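Local coordinates for putative marr-family transcriptional repressor (Streptomyces coelicolor, PDB 3ZPL), which binds double-stranded DNA through a winged-helix domain and probably acts as a MarR-family transcriptional regulator, at residues S87-S90 with H91-R95. Sequence-based numbering, arbitrary orientation.
With nucleotides of chain D; nucleotides of chain C.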
ATOM      1  N   SER A  87     -12.557  -8.870   9.535  1.00 45.75           N
ATOM      2  CA  SER A  87     -13.465  -7.757   9.778  1.00 44.67           C
ATOM      3  C   SER A  87     -13.611  -6.977   8.513  1.00 47.58           C
ATOM      4  O   SER A  87     -14.723  -6.768   8.005  1.00 51.47           O
ATOM      5  CB  SER A  87     -12.865  -6.853  10.827  1.00 46.28           C
ATOM      6  OG  SER A  87     -13.786  -6.659  11.853  1.00 50.49           O
ATOM      7  N   ARG A  88     -12.467  -6.584   7.972  1.00 47.96           N
ATOM      8  CA  ARG A  88     -12.429  -5.905   6.713  1.00 47.94           C
ATOM      9  C   ARG A  88     -13.098  -6.756   5.648  1.00 46.97           C
ATOM     10  O   ARG A  88     -13.834  -6.234   4.811  1.00 52.83           O
ATOM     11  CB  ARG A  88     -10.989  -5.643   6.324  1.00 48.49           C
ATOM     12  CG  ARG A  88     -10.840  -4.867   5.035  1.00 49.30           C
ATOM     13  CD  ARG A  88      -9.375  -4.824   4.686  1.00 50.20           C
ATOM     14  NE  ARG A  88      -9.076  -3.835   3.661  1.00 50.92           N
ATOM     15  CZ  ARG A  88      -7.842  -3.472   3.357  1.00 53.16           C
ATOM     16  NH1 ARG A  88      -6.816  -4.014   4.001  1.00 54.90           N
ATOM     17  NH2 ARG A  88      -7.620  -2.576   2.407  1.00 54.94           N
ATOM     18  N   LEU A  89     -12.848  -8.061   5.670  1.00 44.94           N
ATOM     19  CA  LEU A  89     -13.455  -8.950   4.686  1.00 45.84           C
ATOM     20  C   LEU A  89     -14.984  -8.994   4.779  1.00 45.67           C
ATOM     21  O   LEU A  89     -15.654  -8.968   3.744  1.00 46.25           O
ATOM     22  CB  LEU A  89     -12.907 -10.366   4.814  1.00 45.39           C
ATOM     23  CG  LEU A  89     -13.492 -11.357   3.805  1.00 45.41           C
ATOM     24  CD1 LEU A  89     -13.332 -10.895   2.369  1.00 45.83           C
ATOM     25  CD2 LEU A  89     -12.793 -12.685   3.986  1.00 48.08           C
ATOM     26  N   SER A  90     -15.523  -9.068   6.000  1.00 43.36           N
ATOM     27  CA  SER A  90     -16.969  -9.097   6.183  1.00 42.54           C
ATOM     28  C   SER A  90     -17.569  -7.847   5.603  1.00 41.50           C
ATOM     29  O   SER A  90     -18.489  -7.911   4.791  1.00 43.94           O
ATOM     30  CB  SER A  90     -17.355  -9.188   7.646  1.00 44.09           C
ATOM     31  OG  SER A  90     -16.836 -10.369   8.210  1.00 48.41           O
ATOM     32  N   HIS A  91     -17.020  -6.701   5.973  1.00 40.11           N
ATOM     33  CA  HIS A  91     -17.516  -5.437   5.446  1.00 39.76           C
ATOM     34  C   HIS A  91     -17.423  -5.418   3.909  1.00 38.68           C
ATOM     35  O   HIS A  91     -18.379  -5.034   3.250  1.00 39.56           O
ATOM     36  CB  HIS A  91     -16.761  -4.235   6.041  1.00 41.01           C
ATOM     37  CG  HIS A  91     -17.133  -3.934   7.461  1.00 42.74           C
ATOM     38  ND1 HIS A  91     -18.442  -3.783   7.871  1.00 44.11           N
ATOM     39  CD2 HIS A  91     -16.369  -3.746   8.560  1.00 43.38           C
ATOM     40  CE1 HIS A  91     -18.466  -3.512   9.162  1.00 45.67           C
ATOM     41  NE2 HIS A  91     -17.221  -3.486   9.604  1.00 46.31           N
ATOM     42  N   ALA A  92     -16.302  -5.865   3.359  1.00 36.08           N
ATOM     43  CA  ALA A  92     -16.111  -5.859   1.919  1.00 37.89           C
ATOM     44  C   ALA A  92     -17.115  -6.745   1.203  1.00 39.49           C
ATOM     45  O   ALA A  92     -17.664  -6.352   0.162  1.00 43.15           O
ATOM     46  CB  ALA A  92     -14.703  -6.300   1.571  1.00 37.97           C
ATOM     47  N   VAL A  93     -17.373  -7.929   1.752  1.00 38.89           N
ATOM     48  CA  VAL A  93     -18.353  -8.840   1.152  1.00 41.14           C
ATOM     49  C   VAL A  93     -19.829  -8.372   1.337  1.00 42.93           C
ATOM     50  O   VAL A  93     -20.677  -8.681   0.498  1.00 43.32           O
ATOM     51  CB  VAL A  93     -18.145 -10.272   1.649  1.00 41.47           C
ATOM     52  CG1 VAL A  93     -19.224 -11.197   1.115  1.00 43.97           C
ATOM     53  CG2 VAL A  93     -16.774 -10.759   1.217  1.00 41.34           C
ATOM     54  N   ALA A  94     -20.135  -7.610   2.397  1.00 41.69           N
ATOM     55  CA  ALA A  94     -21.460  -6.994   2.505  1.00 41.72           C
ATOM     56  C   ALA A  94     -21.663  -6.050   1.346  1.00 43.45           C
ATOM     57  O   ALA A  94     -22.750  -5.994   0.744  1.00 48.03           O
ATOM     58  CB  ALA A  94     -21.610  -6.238   3.809  1.00 40.46           C
ATOM     59  N   ARG A  95     -20.602  -5.332   1.003  1.00 54.63           N
ATOM     60  CA  ARG A  95     -20.653  -4.319  -0.039  1.00 53.83           C
ATOM     61  C   ARG A  95     -20.739  -4.982  -1.430  1.00 52.69           C
ATOM     62  O   ARG A  95     -21.481  -4.511  -2.288  1.00 50.48           O
ATOM     63  CB  ARG A  95     -19.430  -3.388   0.073  1.00 54.99           C
ATOM     64  CG  ARG A  95     -19.466  -2.126  -0.780  1.00 56.23           C
ATOM     65  CD  ARG A  95     -18.900  -2.369  -2.186  1.00 58.74           C
ATOM     66  NE  ARG A  95     -18.217  -1.206  -2.780  1.00 60.54           N
ATOM     67  CZ  ARG A  95     -17.852  -1.117  -4.063  1.00 61.90           C
ATOM     68  NH1 ARG A  95     -18.117  -2.100  -4.922  1.00 61.79           N
ATOM     69  NH2 ARG A  95     -17.241  -0.022  -4.511  1.00 63.87           N
TER
ATOM     70  P    DC D  13     -11.281  -1.303   2.593  1.00 46.22           P
ATOM     71  OP1  DC D  13      -9.999  -1.639   1.919  1.00 50.24           O
ATOM     72  OP2  DC D  13     -12.351  -2.318   2.681  1.00 47.30           O
ATOM     73  O5'  DC D  13     -10.849  -0.723   4.014  1.00 46.23           O
ATOM     74  C5'  DC D  13      -9.659   0.101   4.115  1.00 44.99           C
ATOM     75  C4'  DC D  13      -9.320   0.346   5.564  1.00 43.24           C
ATOM     76  O4'  DC D  13     -10.471   0.956   6.203  1.00 41.33           O
ATOM     77  C3'  DC D  13      -9.026  -0.940   6.342  1.00 42.71           C
ATOM     78  O3'  DC D  13      -7.805  -0.830   7.090  1.00 43.20           O
ATOM     79  C2'  DC D  13     -10.285  -1.149   7.173  1.00 41.08           C
ATOM     80  C1'  DC D  13     -10.767   0.269   7.406  1.00 39.87           C
ATOM     81  N1   DC D  13     -12.208   0.432   7.684  1.00 39.23           N
ATOM     82  C2   DC D  13     -12.598   1.273   8.729  1.00 37.89           C
ATOM     83  O2   DC D  13     -11.728   1.848   9.388  1.00 38.64           O
ATOM     84  N3   DC D  13     -13.913   1.423   9.006  1.00 37.86           N
ATOM     85  C4   DC D  13     -14.826   0.793   8.263  1.00 38.87           C
ATOM     86  N4   DC D  13     -16.117   0.988   8.556  1.00 38.58           N
ATOM     87  C5   DC D  13     -14.458  -0.049   7.171  1.00 38.98           C
ATOM     88  C6   DC D  13     -13.149  -0.215   6.932  1.00 40.07           C
TER
ATOM     89  P    DT C   6     -19.360 -13.145   7.651  1.00 57.68           P
ATOM     90  OP1  DT C   6     -20.361 -13.303   6.567  1.00 62.65           O
ATOM     91  OP2  DT C   6     -18.029 -12.592   7.318  1.00 59.58           O
ATOM     92  O5'  DT C   6     -19.992 -12.257   8.811  1.00 54.53           O
ATOM     93  C5'  DT C   6     -21.201 -12.660   9.453  1.00 53.62           C
ATOM     94  C4'  DT C   6     -21.557 -11.669  10.536  1.00 55.28           C
ATOM     95  O4'  DT C   6     -20.516 -11.602  11.536  1.00 52.31           O
ATOM     96  C3'  DT C   6     -21.767 -10.239  10.036  1.00 58.47           C
ATOM     97  O3'  DT C   6     -23.116  -9.884  10.346  1.00 63.17           O
ATOM     98  C2'  DT C   6     -20.705  -9.426  10.760  1.00 57.15           C
ATOM     99  C1'  DT C   6     -20.395 -10.272  11.984  1.00 53.13           C
ATOM    100  N1   DT C   6     -19.031 -10.109  12.529  1.00 51.22           N
ATOM    101  C2   DT C   6     -18.866  -9.522  13.764  1.00 52.70           C
ATOM    102  O2   DT C   6     -19.799  -9.137  14.452  1.00 54.98           O
ATOM    103  N3   DT C   6     -17.560  -9.410  14.176  1.00 51.54           N
ATOM    104  C4   DT C   6     -16.431  -9.811  13.483  1.00 50.80           C
ATOM    105  O4   DT C   6     -15.321  -9.628  13.968  1.00 51.60           O
ATOM    106  C5   DT C   6     -16.680 -10.402  12.188  1.00 49.64           C
ATOM    107  C7   DT C   6     -15.519 -10.864  11.364  1.00 49.66           C
ATOM    108  C6   DT C   6     -17.950 -10.524  11.786  1.00 50.24           C
TER
ATOM    109  P    DT D  14      -7.296  -2.081   8.007  1.00 47.17           P
ATOM    110  OP1  DT D  14      -5.826  -2.216   7.842  1.00 49.26           O
ATOM    111  OP2  DT D  14      -8.171  -3.269   7.769  1.00 44.48           O
ATOM    112  O5'  DT D  14      -7.617  -1.574   9.483  1.00 46.94           O
ATOM    113  C5'  DT D  14      -7.174  -0.273   9.906  1.00 46.59           C
ATOM    114  C4'  DT D  14      -7.623  -0.010  11.322  1.00 46.98           C
ATOM    115  O4'  DT D  14      -9.047   0.215  11.339  1.00 46.22           O
ATOM    116  C3'  DT D  14      -7.354  -1.152  12.305  1.00 49.07           C
ATOM    117  O3'  DT D  14      -6.682  -0.607  13.443  1.00 52.12           O
ATOM    118  C2'  DT D  14      -8.730  -1.709  12.635  1.00 46.99           C
ATOM    119  C1'  DT D  14      -9.650  -0.533  12.388  1.00 46.76           C
ATOM    120  N1   DT D  14     -11.016  -0.861  11.951  1.00 44.70           N
ATOM    121  C2   DT D  14     -12.067  -0.227  12.570  1.00 45.24           C
ATOM    122  O2   DT D  14     -11.922   0.546  13.504  1.00 47.66           O
ATOM    123  N3   DT D  14     -13.302  -0.541  12.062  1.00 44.09           N
ATOM    124  C4   DT D  14     -13.577  -1.350  10.976  1.00 43.65           C
ATOM    125  O4   DT D  14     -14.736  -1.496  10.598  1.00 44.03           O
ATOM    126  C5   DT D  14     -12.426  -1.961  10.356  1.00 43.22           C
ATOM    127  C7   DT D  14     -12.625  -2.860   9.175  1.00 42.15           C
ATOM    128  C6   DT D  14     -11.217  -1.678  10.860  1.00 44.06           C
TER
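Two nitrogens of R88 grip a single phosphate oxygen, OP1 of DC13 in chain D: R88 NH2 lies 2.6 Å from OP1 and R88 NE 3.0 Å from it. OP1 sits in the guanidinium plane, at the edge shared by the two donors, so the pair of bonds restricts rotation of the group. An extended side chain, with CG anti to the backbone N (chi1 -177°), carries the guanidinium to the backbone of that strand, where C3' of DC13 lies over one of its faces, offset toward the rim.

The opposite strand is met by S90, whose OG lies 2.7 Å from OP2 of DT6 in chain C. R86 O, one turn earlier in the helix, competes with OP2 for the single proton of this hydroxyl, and the geometry does not settle which takes it.

Between the two backbones, S87 and H91 reach the bases. S87 OG bonds N4 of a cytosine, and H91 NE2 bonds O6 of a guanine while approaching O4 of DT14 in chain D to 3.3 Å. One turn separates these two base readers, and they are joined by a nearly straight backbone bond from H91 N to S87 O (3.1 Å, 178° at the hydrogen). The next i to i+4 bond, A92 N to R88 O, measures 2.9 Å.

L89 and V93 form an apolar strip away from the DNA. Lying side by side, they touch through L89 CD1 and V93 CG2 at 3.6 Å; L89 also packs on L61 and L78, and V93 on M75 and V102. Further along, R95 makes a salt bridge to another phosphate and bonds the G53 carbonyl.

Base contacts flanked by phosphate contacts, backed by an apolar strip, identify helix 86-98 as the recognition helix of a MarR-type winged helix-turn-helix.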